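Local coordinates for phosphoribosyltransferase (Thermus thermophilus, PDB 1WD5), which is of unknown function but is probably a phosphoribosyltransferase of the type I fold, with glycosyltransferase activity presumed, at residues Val151-Pro156 with Ala170-Leu175; Pro63-Gly68 with Met79-Arg84; Glu48-Leu53 with Ala201-Trp206; Arg4-Ala9 with Leu189-Val194. All blocks are in the same frame, centred on the assembly; numbering follows the deposited sequence.

Contact 1 of 4, residues Val151-Pro156 with Ala170-Leu175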
loop_
_atom_site.group_PDB
_atom_site.type_symbol
_atom_site.label_atom_id
_atom_site.label_comp_id
_atom_site.label_asym_id
_atom_site.label_seq_id
_atom_site.Cartn_x
_atom_site.Cartn_y
_atom_site.Cartn_z
ATOM N N VAL A 151 5.860 10.469 -4.640
ATOM C CA VAL A 151 5.145 9.226 -4.389
ATOM C C VAL A 151 4.891 8.492 -5.701
ATOM O O VAL A 151 4.422 9.082 -6.680
ATOM C CB VAL A 151 3.790 9.488 -3.685
ATOM C CG1 VAL A 151 3.112 8.169 -3.350
ATOM C CG2 VAL A 151 4.013 10.306 -2.421
ATOM N N VAL A 152 5.222 7.205 -5.718
ATOM C CA VAL A 152 5.020 6.376 -6.898
ATOM C C VAL A 152 4.320 5.091 -6.504
ATOM O O VAL A 152 4.744 4.406 -5.571
ATOM C CB VAL A 152 6.359 5.992 -7.570
ATOM C CG1 VAL A 152 6.098 5.046 -8.736
ATOM C CG2 VAL A 152 7.085 7.232 -8.052
ATOM N N VAL A 153 3.240 4.768 -7.205
ATOM C CA VAL A 153 2.512 3.533 -6.948
ATOM C C VAL A 153 3.077 2.491 -7.908
ATOM O O VAL A 153 3.066 2.694 -9.123
ATOM C CB VAL A 153 1.006 3.696 -7.222
ATOM C CG1 VAL A 153 0.321 2.334 -7.196
ATOM C CG2 VAL A 153 0.390 4.621 -6.180
ATOM N N ALA A 154 3.571 1.380 -7.369
ATOM C CA ALA A 154 4.147 0.335 -8.207
ATOM C C ALA A 154 3.524 -1.026 -7.912
ATOM O O ALA A 154 3.552 -1.499 -6.772
ATOM C CB ALA A 154 5.656 0.282 -8.000
ATOM N N VAL A 155 2.972 -1.656 -8.947
ATOM C CA VAL A 155 2.321 -2.954 -8.797
ATOM C C VAL A 155 2.561 -3.887 -9.983
ATOM O O VAL A 155 2.583 -3.455 -11.132
ATOM C CB VAL A 155 0.801 -2.781 -8.636
ATOM C CG1 VAL A 155 0.498 -1.951 -7.396
ATOM C CG2 VAL A 155 0.231 -2.094 -9.873
ATOM N N PRO A 156 2.741 -5.187 -9.713
ATOM C CA PRO A 156 2.973 -6.183 -10.764
ATOM C C PRO A 156 1.797 -6.294 -11.737
ATOM O O PRO A 156 1.994 -6.361 -12.945
ATOM C CB PRO A 156 3.181 -7.472 -9.975
ATOM C CG PRO A 156 3.798 -6.985 -8.701
ATOM C CD PRO A 156 2.936 -5.784 -8.382
ATOM N N ALA A 170 -1.666 9.753 -8.622
ATOM C CA ALA A 170 -0.216 9.637 -8.551
ATOM C C ALA A 170 0.378 8.909 -9.734
ATOM O O ALA A 170 -0.336 8.302 -10.525
ATOM C CB ALA A 170 0.178 8.920 -7.263
ATOM N N GLU A 171 1.698 8.980 -9.852
ATOM C CA GLU A 171 2.383 8.282 -10.924
ATOM C C GLU A 171 2.193 6.801 -10.622
ATOM O O GLU A 171 2.329 6.370 -9.473
ATOM C CB GLU A 171 3.875 8.618 -10.926
ATOM C CG GLU A 171 4.596 8.115 -12.168
ATOM C CD GLU A 171 6.097 8.317 -12.105
ATOM O OE1 GLU A 171 6.548 9.350 -11.566
ATOM O OE2 GLU A 171 6.827 7.442 -12.610
ATOM N N VAL A 172 1.855 6.030 -11.643
ATOM C CA VAL A 172 1.642 4.605 -11.468
ATOM C C VAL A 172 2.532 3.789 -12.385
ATOM O O VAL A 172 2.662 4.090 -13.573
ATOM C CB VAL A 172 0.179 4.215 -11.758
ATOM C CG1 VAL A 172 0.043 2.698 -11.789
ATOM C CG2 VAL A 172 -0.742 4.806 -10.695
ATOM N N VAL A 173 3.148 2.758 -11.817
ATOM C CA VAL A 173 4.000 1.852 -12.566
ATOM C C VAL A 173 3.383 0.466 -12.416
ATOM O O VAL A 173 3.432 -0.130 -11.340
ATOM C CB VAL A 173 5.441 1.836 -12.013
ATOM C CG1 VAL A 173 6.268 0.792 -12.747
ATOM C CG2 VAL A 173 6.073 3.211 -12.181
ATOM N N ALA A 174 2.782 -0.029 -13.492
ATOM C CA ALA A 174 2.148 -1.344 -13.484
ATOM C C ALA A 174 2.764 -2.178 -14.595
ATOM O O ALA A 174 2.830 -1.736 -15.740
ATOM C CB ALA A 174 0.646 -1.202 -13.700
ATOM N N LEU A 175 3.215 -3.383 -14.255
ATOM C CA LEU A 175 3.842 -4.266 -15.232
ATOM C C LEU A 175 2.833 -4.836 -16.215
ATOM O O LEU A 175 3.145 -5.057 -17.386
ATOM C CB LEU A 175 4.560 -5.417 -14.524
ATOM C CG LEU A 175 5.664 -5.041 -13.538
ATOM C CD1 LEU A 175 6.307 -6.314 -12.987
ATOM C CD2 LEU A 175 6.699 -4.174 -14.236
HETATM O O HOH W 1 3.028 10.863 -7.944
#

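Contact 2 of 4, residues Pro63-Gly68 with Met79-Arg84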
loop_
_atom_site.group_PDB
_atom_site.type_symbol
_atom_site.label_atom_id
_atom_site.label_comp_id
_atom_site.label_asym_id
_atom_site.label_seq_id
_atom_site.Cartn_x
_atom_site.Cartn_y
_atom_site.Cartn_z
ATOM N N PRO A 63 -19.863 0.742 2.445
ATOM C CA PRO A 63 -18.460 0.572 2.824
ATOM C C PRO A 63 -17.454 0.634 1.679
ATOM O O PRO A 63 -16.342 1.126 1.860
ATOM C CB PRO A 63 -18.457 -0.783 3.531
ATOM C CG PRO A 63 -19.570 -1.517 2.853
ATOM C CD PRO A 63 -20.642 -0.463 2.778
ATOM N N GLU A 64 -17.832 0.151 0.503
ATOM C CA GLU A 64 -16.908 0.169 -0.622
ATOM C C GLU A 64 -16.579 1.572 -1.117
ATOM O O GLU A 64 -15.633 1.757 -1.882
ATOM C CB GLU A 64 -17.448 -0.676 -1.779
ATOM C CG GLU A 64 -17.573 -2.161 -1.451
ATOM C CD GLU A 64 -16.379 -2.687 -0.667
ATOM O OE1 GLU A 64 -16.319 -2.453 0.562
ATOM O OE2 GLU A 64 -15.496 -3.327 -1.279
ATOM N N PHE A 65 -17.356 2.561 -0.687
ATOM C CA PHE A 65 -17.095 3.930 -1.103
ATOM C C PHE A 65 -16.346 4.665 -0.001
ATOM O O PHE A 65 -16.880 4.899 1.087
ATOM C CB PHE A 65 -18.397 4.665 -1.426
ATOM C CG PHE A 65 -18.182 6.045 -1.979
ATOM C CD1 PHE A 65 -17.409 6.235 -3.123
ATOM C CD2 PHE A 65 -18.734 7.155 -1.354
ATOM C CE1 PHE A 65 -17.192 7.513 -3.635
ATOM C CE2 PHE A 65 -18.523 8.438 -1.857
ATOM C CZ PHE A 65 -17.752 8.618 -2.997
ATOM N N ALA A 66 -15.106 5.034 -0.304
ATOM C CA ALA A 66 -14.231 5.712 0.645
ATOM C C ALA A 66 -14.497 7.204 0.837
ATOM O O ALA A 66 -14.635 7.948 -0.130
ATOM C CB ALA A 66 -12.771 5.506 0.224
ATOM N N LEU A 67 -14.561 7.632 2.096
ATOM C CA LEU A 67 -14.758 9.039 2.420
ATOM C C LEU A 67 -13.476 9.552 3.070
ATOM O O LEU A 67 -13.317 10.751 3.298
ATOM C CB LEU A 67 -15.941 9.231 3.384
ATOM C CG LEU A 67 -17.335 8.860 2.868
ATOM C CD1 LEU A 67 -18.384 9.238 3.909
ATOM C CD2 LEU A 67 -17.610 9.582 1.559
ATOM N N GLY A 68 -12.560 8.631 3.360
ATOM C CA GLY A 68 -11.297 9.000 3.977
ATOM C C GLY A 68 -10.472 7.792 4.390
ATOM O O GLY A 68 -10.702 6.684 3.907
HETATM N N MSE A 79 -11.476 12.987 2.676
HETATM C CA MSE A 79 -11.459 13.437 1.290
HETATM C C MSE A 79 -12.263 14.744 1.263
HETATM O O MSE A 79 -13.084 14.990 2.150
HETATM C CB MSE A 79 -12.096 12.386 0.379
HETATM C CG MSE A 79 -11.257 11.114 0.224
HETATM SE SE MSE A 79 -9.709 11.377 -0.692
HETATM C CE MSE A 79 -8.599 11.927 0.619
ATOM N N PRO A 80 -12.037 15.598 0.252
ATOM C CA PRO A 80 -12.742 16.882 0.134
ATOM C C PRO A 80 -14.270 16.817 0.160
ATOM O O PRO A 80 -14.932 17.780 0.540
ATOM C CB PRO A 80 -12.221 17.441 -1.195
ATOM C CG PRO A 80 -10.844 16.841 -1.300
ATOM C CD PRO A 80 -11.093 15.417 -0.866
ATOM N N TYR A 81 -14.823 15.679 -0.236
ATOM C CA TYR A 81 -16.268 15.513 -0.296
ATOM C C TYR A 81 -16.888 14.716 0.849
ATOM O O TYR A 81 -18.096 14.482 0.856
ATOM C CB TYR A 81 -16.617 14.855 -1.627
ATOM C CG TYR A 81 -15.766 13.632 -1.923
ATOM C CD1 TYR A 81 -16.044 12.401 -1.329
ATOM C CD2 TYR A 81 -14.672 13.713 -2.790
ATOM C CE1 TYR A 81 -15.257 11.277 -1.591
ATOM C CE2 TYR A 81 -13.877 12.597 -3.058
ATOM C CZ TYR A 81 -14.177 11.384 -2.458
ATOM O OH TYR A 81 -13.411 10.276 -2.732
ATOM N N ALA A 82 -16.074 14.311 1.817
ATOM C CA ALA A 82 -16.563 13.516 2.941
ATOM C C ALA A 82 -17.830 14.054 3.603
ATOM O O ALA A 82 -18.813 13.325 3.761
ATOM C CB ALA A 82 -15.467 13.363 3.988
ATOM N N LEU A 83 -17.810 15.324 3.992
ATOM C CA LEU A 83 -18.968 15.912 4.660
ATOM C C LEU A 83 -20.212 16.024 3.783
ATOM O O LEU A 83 -21.305 16.297 4.283
ATOM C CB LEU A 83 -18.601 17.283 5.233
ATOM C CG LEU A 83 -17.550 17.213 6.342
ATOM C CD1 LEU A 83 -17.155 18.621 6.785
ATOM C CD2 LEU A 83 -18.116 16.418 7.517
ATOM N N ARG A 84 -20.056 15.815 2.479
ATOM C CA ARG A 84 -21.199 15.887 1.576
ATOM C C ARG A 84 -21.924 14.549 1.544
ATOM O O ARG A 84 -23.038 14.451 1.027
ATOM C CB ARG A 84 -20.760 16.287 0.160
ATOM C CG ARG A 84 -20.390 17.760 0.035
ATOM C CD ARG A 84 -20.472 18.243 -1.408
ATOM N NE ARG A 84 -19.320 17.845 -2.208
ATOM C CZ ARG A 84 -18.139 18.454 -2.177
ATOM N NH1 ARG A 84 -17.941 19.497 -1.385
ATOM N NH2 ARG A 84 -17.154 18.019 -2.945
#

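Contact 3 of 4, residues Glu48-Leu53 with Ala201-Trp206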
loop_
_atom_site.group_PDB
_atom_site.type_symbol
_atom_site.label_atom_id
_atom_site.label_comp_id
_atom_site.label_asym_id
_atom_site.label_seq_id
_atom_site.Cartn_x
_atom_site.Cartn_y
_atom_site.Cartn_z
ATOM N N GLU A 48 14.960 1.392 1.394
ATOM C CA GLU A 48 14.610 0.951 2.740
ATOM C C GLU A 48 13.179 0.409 2.786
ATOM O O GLU A 48 12.243 1.064 2.335
ATOM C CB GLU A 48 14.768 2.129 3.706
ATOM C CG GLU A 48 14.212 1.894 5.098
ATOM C CD GLU A 48 14.623 2.980 6.076
ATOM O OE1 GLU A 48 14.638 4.163 5.677
ATOM O OE2 GLU A 48 14.923 2.651 7.243
ATOM N N LEU A 49 13.014 -0.786 3.342
ATOM C CA LEU A 49 11.700 -1.420 3.416
ATOM C C LEU A 49 10.940 -1.159 4.710
ATOM O O LEU A 49 11.510 -1.161 5.800
ATOM C CB LEU A 49 11.849 -2.931 3.202
ATOM C CG LEU A 49 10.628 -3.863 3.246
ATOM C CD1 LEU A 49 10.185 -4.093 4.675
ATOM C CD2 LEU A 49 9.501 -3.280 2.407
ATOM N N ASP A 50 9.643 -0.918 4.571
ATOM C CA ASP A 50 8.770 -0.711 5.719
ATOM C C ASP A 50 7.362 -1.064 5.273
ATOM O O ASP A 50 7.117 -1.337 4.094
ATOM C CB ASP A 50 8.821 0.740 6.227
ATOM C CG ASP A 50 8.164 0.902 7.596
ATOM O OD1 ASP A 50 7.813 -0.120 8.223
ATOM O OD2 ASP A 50 8.003 2.051 8.054
ATOM N N VAL A 51 6.439 -1.077 6.219
ATOM C CA VAL A 51 5.067 -1.412 5.910
ATOM C C VAL A 51 4.204 -0.168 6.072
ATOM O O VAL A 51 4.514 0.709 6.879
ATOM C CB VAL A 51 4.561 -2.509 6.863
ATOM C CG1 VAL A 51 4.650 -2.015 8.306
ATOM C CG2 VAL A 51 3.141 -2.889 6.521
ATOM N N VAL A 52 3.137 -0.081 5.286
ATOM C CA VAL A 52 2.222 1.042 5.400
ATOM C C VAL A 52 1.012 0.451 6.098
ATOM O O VAL A 52 0.462 -0.560 5.657
ATOM C CB VAL A 52 1.841 1.641 4.017
ATOM C CG1 VAL A 52 1.262 0.578 3.106
ATOM C CG2 VAL A 52 0.857 2.785 4.211
ATOM N N LEU A 53 0.625 1.073 7.206
ATOM C CA LEU A 53 -0.486 0.599 8.019
ATOM C C LEU A 53 -1.620 1.615 8.034
ATOM O O LEU A 53 -1.544 2.642 8.716
ATOM C CB LEU A 53 0.025 0.335 9.436
ATOM C CG LEU A 53 1.087 -0.775 9.494
ATOM C CD1 LEU A 53 1.920 -0.679 10.770
ATOM C CD2 LEU A 53 0.385 -2.125 9.407
ATOM N N ALA A 201 9.105 -11.453 10.172
ATOM C CA ALA A 201 10.434 -11.972 9.846
ATOM C C ALA A 201 11.115 -11.037 8.846
ATOM O O ALA A 201 12.301 -10.728 8.974
ATOM C CB ALA A 201 10.317 -13.366 9.258
ATOM N N ILE A 202 10.355 -10.586 7.853
ATOM C CA ILE A 202 10.886 -9.681 6.845
ATOM C C ILE A 202 11.246 -8.333 7.462
ATOM O O ILE A 202 12.336 -7.812 7.230
ATOM C CB ILE A 202 9.871 -9.466 5.712
ATOM C CG1 ILE A 202 9.683 -10.775 4.941
ATOM C CG2 ILE A 202 10.350 -8.359 4.783
ATOM C CD1 ILE A 202 8.626 -10.710 3.870
ATOM N N LEU A 203 10.334 -7.782 8.258
ATOM C CA LEU A 203 10.554 -6.492 8.904
ATOM C C LEU A 203 11.773 -6.461 9.837
ATOM O O LEU A 203 12.450 -5.434 9.948
ATOM C CB LEU A 203 9.301 -6.082 9.692
ATOM C CG LEU A 203 8.041 -5.712 8.896
ATOM C CD1 LEU A 203 6.892 -5.415 9.858
ATOM C CD2 LEU A 203 8.322 -4.498 8.027
ATOM N N LEU A 204 12.040 -7.579 10.509
ATOM C CA LEU A 204 13.164 -7.685 11.443
ATOM C C LEU A 204 14.515 -7.384 10.808
ATOM O O LEU A 204 15.388 -6.792 11.445
ATOM C CB LEU A 204 13.202 -9.085 12.069
ATOM C CG LEU A 204 12.229 -9.361 13.218
ATOM C CD1 LEU A 204 12.142 -10.858 13.489
ATOM C CD2 LEU A 204 12.696 -8.620 14.465
ATOM N N GLU A 205 14.688 -7.794 9.556
ATOM C CA GLU A 205 15.941 -7.567 8.836
ATOM C C GLU A 205 16.220 -6.082 8.589
ATOM O O GLU A 205 17.355 -5.703 8.271
ATOM C CB GLU A 205 15.922 -8.294 7.484
ATOM C CG GLU A 205 16.215 -9.794 7.527
ATOM C CD GLU A 205 17.643 -10.107 7.968
ATOM O OE1 GLU A 205 17.948 -9.954 9.168
ATOM O OE2 GLU A 205 18.465 -10.503 7.116
ATOM N N TRP A 206 15.200 -5.239 8.734
ATOM C CA TRP A 206 15.381 -3.811 8.482
ATOM C C TRP A 206 15.467 -2.921 9.714
ATOM O O TRP A 206 15.523 -1.697 9.595
ATOM C CB TRP A 206 14.277 -3.294 7.551
ATOM C CG TRP A 206 14.276 -3.975 6.207
ATOM C CD1 TRP A 206 13.629 -5.131 5.871
ATOM C CD2 TRP A 206 15.008 -3.573 5.041
ATOM N NE1 TRP A 206 13.916 -5.476 4.566
ATOM C CE2 TRP A 206 14.759 -4.535 4.036
ATOM C CE3 TRP A 206 15.851 -2.492 4.748
ATOM C CZ2 TRP A 206 15.324 -4.449 2.760
ATOM C CZ3 TRP A 206 16.413 -2.409 3.472
ATOM C CH2 TRP A 206 16.145 -3.382 2.499
HETATM O O HOH W 2 16.759 -0.300 7.513
#

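Contact 4 of 4, residues Arg4-Ala9 with Leu189-Val194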
loop_
_atom_site.group_PDB
_atom_site.type_symbol
_atom_site.label_atom_id
_atom_site.label_comp_id
_atom_site.label_asym_id
_atom_site.label_seq_id
_atom_site.Cartn_x
_atom_site.Cartn_y
_atom_site.Cartn_z
ATOM N N ARG A 4 6.238 -16.278 -11.446
ATOM C CA ARG A 4 6.521 -17.522 -10.733
ATOM C C ARG A 4 6.055 -17.374 -9.291
ATOM O O ARG A 4 5.414 -18.265 -8.741
ATOM C CB ARG A 4 8.022 -17.838 -10.734
ATOM C CG ARG A 4 8.656 -18.033 -12.113
ATOM C CD ARG A 4 10.043 -18.669 -11.980
ATOM N NE ARG A 4 10.962 -17.853 -11.189
ATOM C CZ ARG A 4 11.683 -16.845 -11.678
ATOM N NH1 ARG A 4 11.605 -16.527 -12.961
ATOM N NH2 ARG A 4 12.469 -16.139 -10.878
ATOM N N ASP A 5 6.399 -16.236 -8.688
ATOM C CA ASP A 5 6.035 -15.922 -7.309
ATOM C C ASP A 5 6.196 -14.423 -7.045
ATOM O O ASP A 5 6.522 -13.653 -7.954
ATOM C CB ASP A 5 6.898 -16.726 -6.322
ATOM C CG ASP A 5 8.384 -16.679 -6.657
ATOM O OD1 ASP A 5 8.898 -15.589 -6.986
ATOM O OD2 ASP A 5 9.043 -17.736 -6.578
ATOM N N ARG A 6 5.969 -14.009 -5.805
ATOM C CA ARG A 6 6.073 -12.599 -5.451
ATOM C C ARG A 6 7.488 -12.014 -5.558
ATOM O O ARG A 6 7.643 -10.830 -5.847
ATOM C CB ARG A 6 5.504 -12.367 -4.049
ATOM C CG ARG A 6 3.996 -12.635 -3.933
ATOM C CD ARG A 6 3.494 -12.283 -2.539
ATOM N NE ARG A 6 2.079 -12.600 -2.327
ATOM C CZ ARG A 6 1.615 -13.818 -2.063
ATOM N NH1 ARG A 6 2.447 -14.849 -1.980
ATOM N NH2 ARG A 6 0.322 -14.002 -1.846
ATOM N N ARG A 7 8.513 -12.833 -5.338
ATOM C CA ARG A 7 9.896 -12.358 -5.446
ATOM C C ARG A 7 10.207 -12.047 -6.910
ATOM O O ARG A 7 10.888 -11.068 -7.220
ATOM C CB ARG A 7 10.879 -13.419 -4.932
ATOM C CG ARG A 7 10.886 -13.605 -3.416
ATOM C CD ARG A 7 11.751 -12.568 -2.732
ATOM N NE ARG A 7 11.569 -12.546 -1.282
ATOM C CZ ARG A 7 11.991 -11.554 -0.502
ATOM N NH1 ARG A 7 12.624 -10.520 -1.041
ATOM N NH2 ARG A 7 11.744 -11.568 0.800
ATOM N N HIS A 8 9.705 -12.897 -7.801
ATOM C CA HIS A 8 9.899 -12.735 -9.239
ATOM C C HIS A 8 9.267 -11.430 -9.710
ATOM O O HIS A 8 9.867 -10.676 -10.470
ATOM C CB HIS A 8 9.248 -13.898 -9.989
ATOM C CG HIS A 8 9.392 -13.815 -11.478
ATOM N ND1 HIS A 8 8.536 -14.463 -12.344
ATOM C CD2 HIS A 8 10.312 -13.193 -12.253
ATOM C CE1 HIS A 8 8.923 -14.243 -13.588
ATOM N NE2 HIS A 8 9.998 -13.476 -13.560
ATOM N N ALA A 9 8.042 -11.171 -9.261
ATOM C CA ALA A 9 7.342 -9.951 -9.645
ATOM C C ALA A 9 8.072 -8.744 -9.069
ATOM O O ALA A 9 8.133 -7.687 -9.697
ATOM C CB ALA A 9 5.902 -9.989 -9.135
ATOM N N LEU A 189 2.070 -18.181 -10.206
ATOM C CA LEU A 189 2.101 -19.639 -10.171
ATOM C C LEU A 189 2.053 -20.052 -8.704
ATOM O O LEU A 189 1.333 -20.976 -8.324
ATOM C CB LEU A 189 3.375 -20.173 -10.824
ATOM C CG LEU A 189 3.545 -21.696 -10.790
ATOM C CD1 LEU A 189 2.406 -22.367 -11.560
ATOM C CD2 LEU A 189 4.894 -22.073 -11.393
ATOM N N ASP A 190 2.825 -19.349 -7.886
ATOM C CA ASP A 190 2.877 -19.603 -6.454
ATOM C C ASP A 190 2.286 -18.395 -5.739
ATOM O O ASP A 190 2.932 -17.347 -5.636
ATOM C CB ASP A 190 4.328 -19.821 -6.010
ATOM C CG ASP A 190 4.491 -19.855 -4.488
ATOM O OD1 ASP A 190 3.479 -19.761 -3.755
ATOM O OD2 ASP A 190 5.646 -19.975 -4.024
ATOM N N PHE A 191 1.054 -18.541 -5.258
ATOM C CA PHE A 191 0.376 -17.462 -4.553
ATOM C C PHE A 191 0.120 -17.904 -3.118
ATOM O O PHE A 191 -0.958 -17.689 -2.571
ATOM C CB PHE A 191 -0.948 -17.133 -5.253
ATOM C CG PHE A 191 -1.510 -15.781 -4.893
ATOM C CD1 PHE A 191 -0.768 -14.624 -5.110
ATOM C CD2 PHE A 191 -2.787 -15.665 -4.355
ATOM C CE1 PHE A 191 -1.288 -13.365 -4.796
ATOM C CE2 PHE A 191 -3.322 -14.411 -4.035
ATOM C CZ PHE A 191 -2.571 -13.258 -4.255
ATOM N N GLY A 192 1.127 -18.525 -2.513
ATOM C CA GLY A 192 0.993 -19.002 -1.150
ATOM C C GLY A 192 0.721 -17.924 -0.111
ATOM O O GLY A 192 1.008 -16.744 -0.316
ATOM N N GLU A 193 0.173 -18.351 1.021
ATOM C CA GLU A 193 -0.156 -17.468 2.133
ATOM C C GLU A 193 1.085 -16.843 2.784
ATOM O O GLU A 193 2.105 -17.508 2.962
ATOM C CB GLU A 193 -0.940 -18.272 3.178
ATOM C CG GLU A 193 -1.120 -17.632 4.552
ATOM C CD GLU A 193 -1.934 -16.351 4.518
ATOM O OE1 GLU A 193 -2.839 -16.237 3.664
ATOM O OE2 GLU A 193 -1.680 -15.464 5.360
ATOM N N VAL A 194 0.988 -15.560 3.125
ATOM C CA VAL A 194 2.066 -14.838 3.806
ATOM C C VAL A 194 1.463 -14.431 5.154
ATOM O O VAL A 194 0.584 -13.572 5.217
ATOM C CB VAL A 194 2.500 -13.584 3.014
ATOM C CG1 VAL A 194 3.498 -12.765 3.833
ATOM C CG2 VAL A 194 3.145 -14.005 1.688
HETATM O O HOH W 3 7.954 -20.216 -5.734
HETATM O O HOH W 4 4.739 -15.871 -3.972
#

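Contact 1 of 4, residues Val151-Pro156 with Ala170-Leu175
Val153 and Val173 are joined by the shortest backbone bond of this strand pair, Val173 N giving its hydrogen to Val153 O over 2.7 Å. Val153 N in turn donates to Glu171 O (2.9 Å), and Val155 N to Val173 O (2.9 Å), which also receives the CA-H of Ala154 at 3.2 Å. The last bond, from Leu175 N to Val155 O, is longer and more bent, just where both segments turn away. At the other end a water replaces the direct link, donating to Val151 O and accepting from Glu171 N.

Small apolar side chains, mostly valines, meet on both faces. Val152 CG1 meets Val173 CG2 at 3.9 Å on the side of Ala154, while on the other face Val153 CB touches Val172 CG2. In Val155, with CG1 anti to the carbonyl carbon (chi1 -61°), CG2 falls between the backbone N and the carbonyl carbon and meets Ala174 CB at 4.0 Å. Farther out, helix 6-17 covers Ala154 through Leu13, Leu140 and Leu166 close over Val153, and the Glu171 carboxylate pairs with Arg150. These parallel neighbours are the two strands of a beta-alpha-beta unit with helix 160-167, at one margin of the central sheet of the phosphoribosyltransferase fold.

Contact 2 of 4, residues Pro63-Gly68 with Met79-Arg84
Leu67 O accepts from the backbone N of Met79, a selenomethionine, at 3.0 Å; the bond is almost straight at the hydrogen, but the donor stands 32° out of the carbonyl plane. Two carbons also rest against this oxygen, Met79 CB at 3.6 Å and Ala82 CB at 3.5 Å. Behind it, Leu67 CB packs on Ala82 CB, and Leu91 of helix 88-112 meets the same leucine. Leu67 and Gly68 together face Val57, a classic beta bulge in the antiparallel pairing of strands 66-71 and 48-59, and the second segment leaves strand 76-78 through a type I turn from Met79 to Ala82.

Tyr81 reaches back from that turn because its CG sits between the backbone N and the carbonyl carbon (chi1 49°). Its ring edge meets Leu67 CD2 and Ala66 O, the latter 3.7 Å from Tyr81 CE1, while Met79 CB lies over one face, toward its rim. Phe65 runs nearly parallel to it, planes 19° apart, but slid so far that the rings barely overlap and Phe65 CZ touches Tyr81 CE1 at 3.9 Å. A serine in place of Tyr81 would probably leave Phe65 CZ and Leu67 CD2 without this aromatic neighbour. Tyr85 meets Phe65 edge-to-face.

Contact 3 of 4, residues Glu48-Leu53 with Ala201-Trp206
The start of strand 48-59 passes the end of helix 196-204 with its backbone held at side-chain distance, the CA atoms of Leu49 and Trp206 lying 6.7 Å apart. The arrangement is helix-on-sheet packing: the last helix of the chain is laid against this strand of the central sheet, with apolar side chains doing the work.

Leu49 is the centre of it. Its CB stands over the five-membered ring of Trp206, 3.5 Å from the ring centroid and 15° off the normal, a close CH-pi contact. Over the six-membered part of the same indole runs the strand backbone, Leu49 N being 3.6 Å from Trp206 CE3. With CG placed anti to the backbone N (chi1 179°), the leucine crosses the tryptophan side chain at about a right angle, and its CD1 reaches Trp206 CD1 at 3.8 Å. That methyl also meets Leu203 CD2 at 3.9 Å, the two leucines again crossing nearly perpendicularly, while Ile202 CG2 closes in more distantly. Two residues along the strand, Val51 CG1 approaches Leu203 CD1 at 4.4 Å.

Helix 33-45 adds a further wall: Ala38 and Ala42 pack on Leu49, and Asp39 accepts from Trp206 NE1, which probably fixes the turn of the indole. The strand's acidic groups have their main partners outside, Asp50 in Arg110 and Glu48 in Arg113 and Arg121. A water at the indole edge, in the ring plane, donates to Trp206 O at 2.8 Å and weakly to Glu48 OE2.

Contact 4 of 4, residues Arg4-Ala9 with Leu189-Val194
Arg6 lays its guanidinium flat on the ring of Phe191, centres 4.5 Å apart and planes tilted by 20°, with NH2 over the ring face toward its rim. It does so from the first turn of helix 6-17, whose N-cap is Asp5: Asp5 OD1 accepts from His8 N at 2.9 Å. The opposite face of the guanidinium carries Val194 CG2, 3.8 Å from Arg6 NH1, so the group is clasped between an aromatic ring and a methyl. NH1 donates to Gly192 O (2.9 Å) from within the plane of that carbonyl, though the bond is bent at the hydrogen (139°) and the oxygen itself sits somewhat out of the guanidinium plane; NH2 adds a weak bond to the same oxygen. An extended run from CG to NE, with chi2 and chi3 both near -176°, carries the group this far, and NE is held by a salt bridge to Asp128. A leucine in place of Arg6 would probably leave Gly192 O and Asp128 without their donor and Phe191 without its stacking partner.

The loop has its own brace, an Asx turn in which Asp190 OD1 accepts from Gly192 N. Nearby, Asp190 N donates to Arg4 O at 2.9 Å, linking the two segments just before the helix begins. The carboxylates of Asp5 and Asp190 keep their OD2 atoms 4.8 Å apart, and one water donates to both, which probably eases the repulsion. A second water accepts from Arg6 N and, weakly, from Arg6 NH1, and donates to Asp190 O at 2.9 Å.

In the fold
From the N terminus, helix 6-17 opens the loop that contact 4 closes, and strand 48-59 then opens the loop of contact 3. Contact 2 opens and closes next, binding the open end of the hairpin of strands 66-71 and 76-78, and contact 1 follows in series, pairing the two strands at the other margin of the same sheet. Both are nested within the two longer loops. These loops cross: contact 4 is completed at 189-194 before contact 3 is completed by helix 196-204, tying helix 6-17 and strand 48-59 to the C-terminal part. Contacts 1 and 4 touch, Pro156 CG lying 3.7 Å from Ala9 CB, whereas contact 2 sits about 34 Å from contact 4, centre to centre.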